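Local structure of RavA (Legionella pneumophila str. Paris, 6WO6) at residues I261-P270 / L294-K305. The protein is a Legionella pneumophila effector linked to cell invasion, probably acting inside the host cell, whose molecular activity is not established. The protein carries 2 engineered substitutions. Residues are numbered along the deposited sequence; the frame is centred on the assembly and turned at random.
Sequences IERNLLGDNP and LLKGHEQAIGEK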
ATOM      1  N   ILE A 261     -20.791  10.341 -27.211  1.00 54.29           N
ATOM      2  CA  ILE A 261     -21.619  11.523 -26.981  1.00 52.94           C
ATOM      3  C   ILE A 261     -21.160  12.670 -27.867  1.00 55.86           C
ATOM      4  O   ILE A 261     -21.971  13.347 -28.512  1.00 57.14           O
ATOM      5  CB  ILE A 261     -21.582  11.922 -25.495  1.00 52.14           C
ATOM      6  CG1 ILE A 261     -22.253  10.856 -24.632  1.00 53.35           C
ATOM      7  CG2 ILE A 261     -22.250  13.269 -25.287  1.00 53.35           C
ATOM      8  CD1 ILE A 261     -22.201  11.162 -23.154  1.00 54.66           C
ATOM      9  N   GLU A 262     -19.846  12.905 -27.919  1.00 58.18           N
ATOM     10  CA  GLU A 262     -19.344  14.073 -28.635  1.00 60.65           C
ATOM     11  C   GLU A 262     -19.438  13.906 -30.150  1.00 57.78           C
ATOM     12  O   GLU A 262     -19.632  14.894 -30.865  1.00 58.68           O
ATOM     13  CB  GLU A 262     -17.908  14.367 -28.208  1.00 64.23           C
ATOM     14  CG  GLU A 262     -17.807  14.942 -26.805  1.00 67.93           C
ATOM     15  CD  GLU A 262     -16.373  15.127 -26.343  1.00 72.56           C
ATOM     16  OE1 GLU A 262     -15.466  14.484 -26.917  1.00 74.03           O
ATOM     17  OE2 GLU A 262     -16.152  15.918 -25.400  1.00 74.43           O
ATOM     18  N   ARG A 263     -19.321  12.679 -30.656  1.00 55.89           N
ATOM     19  CA  ARG A 263     -19.328  12.455 -32.096  1.00 60.43           C
ATOM     20  C   ARG A 263     -20.741  12.302 -32.653  1.00 63.87           C
ATOM     21  O   ARG A 263     -21.088  12.938 -33.654  1.00 65.16           O
ATOM     22  CB  ARG A 263     -18.493  11.215 -32.431  1.00 61.62           C
ATOM     23  CG  ARG A 263     -18.194  11.026 -33.913  1.00 68.20           C
ATOM     24  CD  ARG A 263     -17.404   9.739 -34.153  1.00 73.54           C
ATOM     25  NE  ARG A 263     -16.731   9.724 -35.453  1.00 81.05           N
ATOM     26  CZ  ARG A 263     -17.258   9.224 -36.570  1.00 85.35           C
ATOM     27  NH1 ARG A 263     -18.475   8.694 -36.558  1.00 84.97           N
ATOM     28  NH2 ARG A 263     -16.566   9.257 -37.702  1.00 88.86           N
ATOM     29  N   ASN A 264     -21.567  11.469 -32.020  1.00 63.31           N
ATOM     30  CA  ASN A 264     -22.873  11.117 -32.562  1.00 63.61           C
ATOM     31  C   ASN A 264     -24.021  11.884 -31.920  1.00 63.78           C
ATOM     32  O   ASN A 264     -24.945  12.303 -32.627  1.00 70.08           O
ATOM     33  CB  ASN A 264     -23.111   9.612 -32.411  1.00 63.44           C
ATOM     34  CG  ASN A 264     -22.108   8.788 -33.198  1.00 66.88           C
ATOM     35  OD1 ASN A 264     -21.828   9.078 -34.362  1.00 70.64           O
ATOM     36  ND2 ASN A 264     -21.549   7.764 -32.560  1.00 65.49           N
ATOM     37  N   LEU A 265     -23.995  12.082 -30.601  1.00 58.00           N
ATOM     38  CA  LEU A 265     -25.084  12.806 -29.954  1.00 55.91           C
ATOM     39  C   LEU A 265     -25.004  14.303 -30.214  1.00 58.45           C
ATOM     40  O   LEU A 265     -26.041  14.966 -30.327  1.00 61.45           O
ATOM     41  CB  LEU A 265     -25.090  12.533 -28.446  1.00 52.58           C
ATOM     42  CG  LEU A 265     -26.291  13.114 -27.695  1.00 52.69           C
ATOM     43  CD1 LEU A 265     -27.585  12.638 -28.331  1.00 54.31           C
ATOM     44  CD2 LEU A 265     -26.250  12.734 -26.230  1.00 49.80           C
ATOM     45  N   LEU A 266     -23.796  14.850 -30.324  1.00 58.78           N
ATOM     46  CA  LEU A 266     -23.612  16.266 -30.605  1.00 62.29           C
ATOM     47  C   LEU A 266     -23.272  16.534 -32.065  1.00 66.86           C
ATOM     48  O   LEU A 266     -22.859  17.649 -32.402  1.00 68.73           O
ATOM     49  CB  LEU A 266     -22.531  16.843 -29.690  1.00 62.42           C
ATOM     50  CG  LEU A 266     -22.882  16.707 -28.208  1.00 60.76           C
ATOM     51  CD1 LEU A 266     -21.875  17.426 -27.325  1.00 60.14           C
ATOM     52  CD2 LEU A 266     -24.285  17.234 -27.966  1.00 62.95           C
ATOM     53  N   GLY A 267     -23.440  15.543 -32.932  1.00 69.72           N
ATOM     54  CA  GLY A 267     -23.232  15.697 -34.357  1.00 74.50           C
ATOM     55  C   GLY A 267     -24.492  16.118 -35.082  1.00 78.90           C
ATOM     56  O   GLY A 267     -25.356  16.807 -34.532  1.00 80.38           O
ATOM     57  N   ASP A 268     -24.602  15.685 -36.339  1.00 81.46           N
ATOM     58  CA  ASP A 268     -25.717  16.081 -37.192  1.00 83.49           C
ATOM     59  C   ASP A 268     -26.924  15.160 -37.076  1.00 79.14           C
ATOM     60  O   ASP A 268     -28.052  15.599 -37.330  1.00 81.31           O
ATOM     61  CB  ASP A 268     -25.269  16.136 -38.655  1.00 89.18           C
ATOM     62  CG  ASP A 268     -24.263  17.238 -38.914  1.00 93.77           C
ATOM     63  OD1 ASP A 268     -24.411  18.330 -38.325  1.00 95.00           O
ATOM     64  OD2 ASP A 268     -23.322  17.010 -39.704  1.00 96.06           O
ATOM     65  N   ASN A 269     -26.722  13.894 -36.701  1.00 74.06           N
ATOM     66  CA  ASN A 269     -27.791  12.904 -36.593  1.00 69.39           C
ATOM     67  C   ASN A 269     -27.818  12.320 -35.183  1.00 64.73           C
ATOM     68  O   ASN A 269     -27.406  11.170 -34.970  1.00 62.59           O
ATOM     69  CB  ASN A 269     -27.618  11.794 -37.628  1.00 71.68           C
ATOM     70  CG  ASN A 269     -28.515  11.975 -38.838  1.00 79.49           C
ATOM     71  OD1 ASN A 269     -29.709  11.664 -38.793  1.00 81.52           O
ATOM     72  ND2 ASN A 269     -27.943  12.471 -39.931  1.00 82.77           N
ATOM     73  N   PRO A 270     -28.312  13.079 -34.198  1.00 64.80           N
ATOM     74  CA  PRO A 270     -28.347  12.556 -32.820  1.00 62.74           C
ATOM     75  C   PRO A 270     -29.135  11.266 -32.670  1.00 62.97           C
ATOM     76  O   PRO A 270     -28.865  10.496 -31.739  1.00 60.91           O
ATOM     77  CB  PRO A 270     -28.994  13.705 -32.032  1.00 63.48           C
ATOM     78  CG  PRO A 270     -28.695  14.925 -32.834  1.00 66.40           C
ATOM     79  CD  PRO A 270     -28.763  14.480 -34.267  1.00 67.85           C
ATOM     80  N   LEU A 294     -21.653  18.034 -20.923  1.00 62.12           N
ATOM     81  CA  LEU A 294     -21.447  17.923 -22.361  1.00 62.64           C
ATOM     82  C   LEU A 294     -22.690  18.285 -23.169  1.00 65.07           C
ATOM     83  O   LEU A 294     -22.565  18.629 -24.351  1.00 66.68           O
ATOM     84  CB  LEU A 294     -20.983  16.507 -22.705  1.00 59.17           C
ATOM     85  CG  LEU A 294     -19.760  16.024 -21.920  1.00 57.77           C
ATOM     86  CD1 LEU A 294     -19.314  14.653 -22.400  1.00 55.72           C
ATOM     87  CD2 LEU A 294     -18.620  17.026 -22.010  1.00 60.54           C
ATOM     88  N   LEU A 295     -23.878  18.220 -22.568  1.00 63.99           N
ATOM     89  CA  LEU A 295     -25.111  18.630 -23.229  1.00 64.59           C
ATOM     90  C   LEU A 295     -25.579  20.012 -22.791  1.00 69.14           C
ATOM     91  O   LEU A 295     -26.706  20.402 -23.117  1.00 73.25           O
ATOM     92  CB  LEU A 295     -26.225  17.611 -22.971  1.00 60.81           C
ATOM     93  CG  LEU A 295     -26.024  16.158 -23.404  1.00 55.99           C
ATOM     94  CD1 LEU A 295     -27.337  15.401 -23.296  1.00 55.18           C
ATOM     95  CD2 LEU A 295     -25.470  16.073 -24.812  1.00 54.72           C
ATOM     96  N   LYS A 296     -24.752  20.757 -22.062  1.00 68.44           N
ATOM     97  CA  LYS A 296     -25.165  22.056 -21.550  1.00 70.87           C
ATOM     98  C   LYS A 296     -25.368  23.026 -22.708  1.00 76.59           C
ATOM     99  O   LYS A 296     -24.437  23.294 -23.474  1.00 75.92           O
ATOM    100  CB  LYS A 296     -24.129  22.600 -20.570  1.00 70.38           C
ATOM    101  CG  LYS A 296     -24.644  23.753 -19.725  1.00 73.94           C
ATOM    102  CD  LYS A 296     -23.695  24.935 -19.739  1.00 77.76           C
ATOM    103  CE  LYS A 296     -24.422  26.208 -19.332  1.00 83.83           C
ATOM    104  NZ  LYS A 296     -25.510  26.556 -20.293  1.00 86.52           N
ATOM    105  N   GLY A 297     -26.584  23.546 -22.835  1.00 81.84           N
ATOM    106  CA  GLY A 297     -26.884  24.482 -23.904  1.00 85.57           C
ATOM    107  C   GLY A 297     -26.885  23.863 -25.285  1.00 85.53           C
ATOM    108  O   GLY A 297     -26.502  24.526 -26.257  1.00 89.31           O
ATOM    109  N   HIS A 298     -27.297  22.599 -25.395  1.00 81.42           N
ATOM    110  CA  HIS A 298     -27.417  21.934 -26.682  1.00 80.43           C
ATOM    111  C   HIS A 298     -28.737  21.198 -26.854  1.00 79.39           C
ATOM    112  O   HIS A 298     -28.968  20.625 -27.925  1.00 79.61           O
ATOM    113  CB  HIS A 298     -26.264  20.938 -26.892  1.00 78.51           C
ATOM    114  CG  HIS A 298     -24.968  21.578 -27.282  1.00 82.08           C
ATOM    115  ND1 HIS A 298     -23.891  21.662 -26.426  1.00 81.56           N
ATOM    116  CD2 HIS A 298     -24.575  22.162 -28.439  1.00 84.71           C
ATOM    117  CE1 HIS A 298     -22.891  22.271 -27.037  1.00 83.08           C
ATOM    118  NE2 HIS A 298     -23.280  22.585 -28.260  1.00 84.65           N
ATOM    119  N   GLU A 299     -29.608  21.200 -25.841  1.00 78.99           N
ATOM    120  CA  GLU A 299     -30.845  20.429 -25.913  1.00 78.26           C
ATOM    121  C   GLU A 299     -31.741  20.887 -27.057  1.00 80.03           C
ATOM    122  O   GLU A 299     -32.428  20.062 -27.671  1.00 78.85           O
ATOM    123  CB  GLU A 299     -31.602  20.517 -24.586  1.00 80.66           C
ATOM    124  CG  GLU A 299     -31.124  19.546 -23.515  1.00 80.03           C
ATOM    125  CD  GLU A 299     -30.262  20.208 -22.456  1.00 81.69           C
ATOM    126  OE1 GLU A 299     -29.855  21.374 -22.653  1.00 84.35           O
ATOM    127  OE2 GLU A 299     -29.998  19.559 -21.420  1.00 80.07           O
ATOM    128  N   GLN A 300     -31.748  22.185 -27.365  1.00 82.38           N
ATOM    129  CA  GLN A 300     -32.654  22.679 -28.397  1.00 86.31           C
ATOM    130  C   GLN A 300     -32.185  22.275 -29.790  1.00 86.02           C
ATOM    131  O   GLN A 300     -33.003  21.911 -30.642  1.00 87.63           O
ATOM    132  CB  GLN A 300     -32.797  24.198 -28.302  1.00 91.59           C
ATOM    133  CG  GLN A 300     -34.095  24.716 -28.905  1.00 96.86           C
ATOM    134  CD  GLN A 300     -33.979  26.135 -29.413  1.00103.96           C
ATOM    135  OE1 GLN A 300     -33.059  26.463 -30.164  1.00105.37           O
ATOM    136  NE2 GLN A 300     -34.912  26.988 -29.008  1.00108.99           N
ATOM    137  N   ALA A 301     -30.874  22.338 -30.045  1.00 83.44           N
ATOM    138  CA  ALA A 301     -30.358  21.926 -31.348  1.00 81.43           C
ATOM    139  C   ALA A 301     -30.634  20.449 -31.603  1.00 77.62           C
ATOM    140  O   ALA A 301     -31.044  20.066 -32.705  1.00 79.42           O
ATOM    141  CB  ALA A 301     -28.861  22.220 -31.441  1.00 79.07           C
ATOM    142  N   ILE A 302     -30.431  19.610 -30.587  1.00 72.20           N
ATOM    143  CA  ILE A 302     -30.724  18.187 -30.720  1.00 69.04           C
ATOM    144  C   ILE A 302     -32.221  17.963 -30.914  1.00 72.63           C
ATOM    145  O   ILE A 302     -32.640  17.165 -31.765  1.00 75.06           O
ATOM    146  CB  ILE A 302     -30.184  17.427 -29.496  1.00 63.87           C
ATOM    147  CG1 ILE A 302     -28.678  17.662 -29.362  1.00 65.28           C
ATOM    148  CG2 ILE A 302     -30.486  15.944 -29.609  1.00 60.18           C
ATOM    149  CD1 ILE A 302     -28.083  17.154 -28.061  1.00 63.02           C
ATOM    150  N   GLY A 303     -33.051  18.664 -30.137  1.00 71.83           N
ATOM    151  CA  GLY A 303     -34.490  18.538 -30.305  1.00 70.30           C
ATOM    152  C   GLY A 303     -34.951  18.929 -31.696  1.00 72.73           C
ATOM    153  O   GLY A 303     -35.894  18.345 -32.236  1.00 73.89           O
ATOM    154  N   GLU A 304     -34.292  19.925 -32.294  1.00 75.26           N
ATOM    155  CA  GLU A 304     -34.614  20.307 -33.666  1.00 80.04           C
ATOM    156  C   GLU A 304     -34.127  19.260 -34.660  1.00 77.37           C
ATOM    157  O   GLU A 304     -34.800  18.982 -35.661  1.00 80.14           O
ATOM    158  CB  GLU A 304     -34.013  21.674 -33.995  1.00 85.26           C
ATOM    159  CG  GLU A 304     -34.621  22.830 -33.224  1.00 91.55           C
ATOM    160  CD  GLU A 304     -34.113  24.173 -33.712  1.00 99.76           C
ATOM    161  OE1 GLU A 304     -34.865  25.167 -33.619  1.00105.35           O
ATOM    162  OE2 GLU A 304     -32.962  24.232 -34.196  1.00100.63           O
ATOM    163  N   LYS A 305     -32.956  18.673 -34.408  1.00 72.32           N
ATOM    164  CA  LYS A 305     -32.465  17.591 -35.255  1.00 70.43           C
ATOM    165  C   LYS A 305     -33.213  16.279 -35.035  1.00 68.69           C
ATOM    166  O   LYS A 305     -32.893  15.292 -35.707  1.00 65.76           O
ATOM    167  CB  LYS A 305     -30.968  17.373 -35.027  1.00 68.03           C
ATOM    168  CG  LYS A 305     -30.087  18.559 -35.394  1.00 71.39           C
ATOM    169  CD  LYS A 305     -28.612  18.213 -35.211  1.00 71.41           C
ATOM    170  CE  LYS A 305     -27.725  19.443 -35.324  1.00 75.46           C
ATOM    171  NZ  LYS A 305     -27.915  20.367 -34.173  1.00 77.31           N
TER
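Leu266, just past the end of helix 246-265, spreads its two methyls over the facing segment. CD2 touches both Leu295 CD2, at 3.6 Å, and Ile302 CD1, at 3.8 Å, while CD1 lies against the backbone oxygen of Leu294. Leu295 is the first residue after helix 290-294, and its CD2 also meets Leu265 CD2 at 3.7 Å, those two side chains crossing at about a right angle. Leu265 also touches Phe273 and Phe274 of helix 270-275, which extend the apolar cluster. Ile302 points both branches across: CD1 reaches the Leu265 O and Leu266, whereas CG2, anti to the backbone N, meets Pro270 CB at 3.6 Å. Beyond it, Lys305 crosses the CG-CD side of the Pro270 ring at about a right angle, with CB 3.7 Å from Pro270 CD, and its CD passes 3.4 Å from Asp268 O. A bend at chi4 (69°) turns NZ back to a weak hydrogen bond with Ala301 O. In this all-helical protein, which has no strand, the contact is thus a small leucine-isoleucine-proline core that packs the C-terminal end of helix 246-265 and its following turn on the residues after helix 290-294 and on the short helix 299-304.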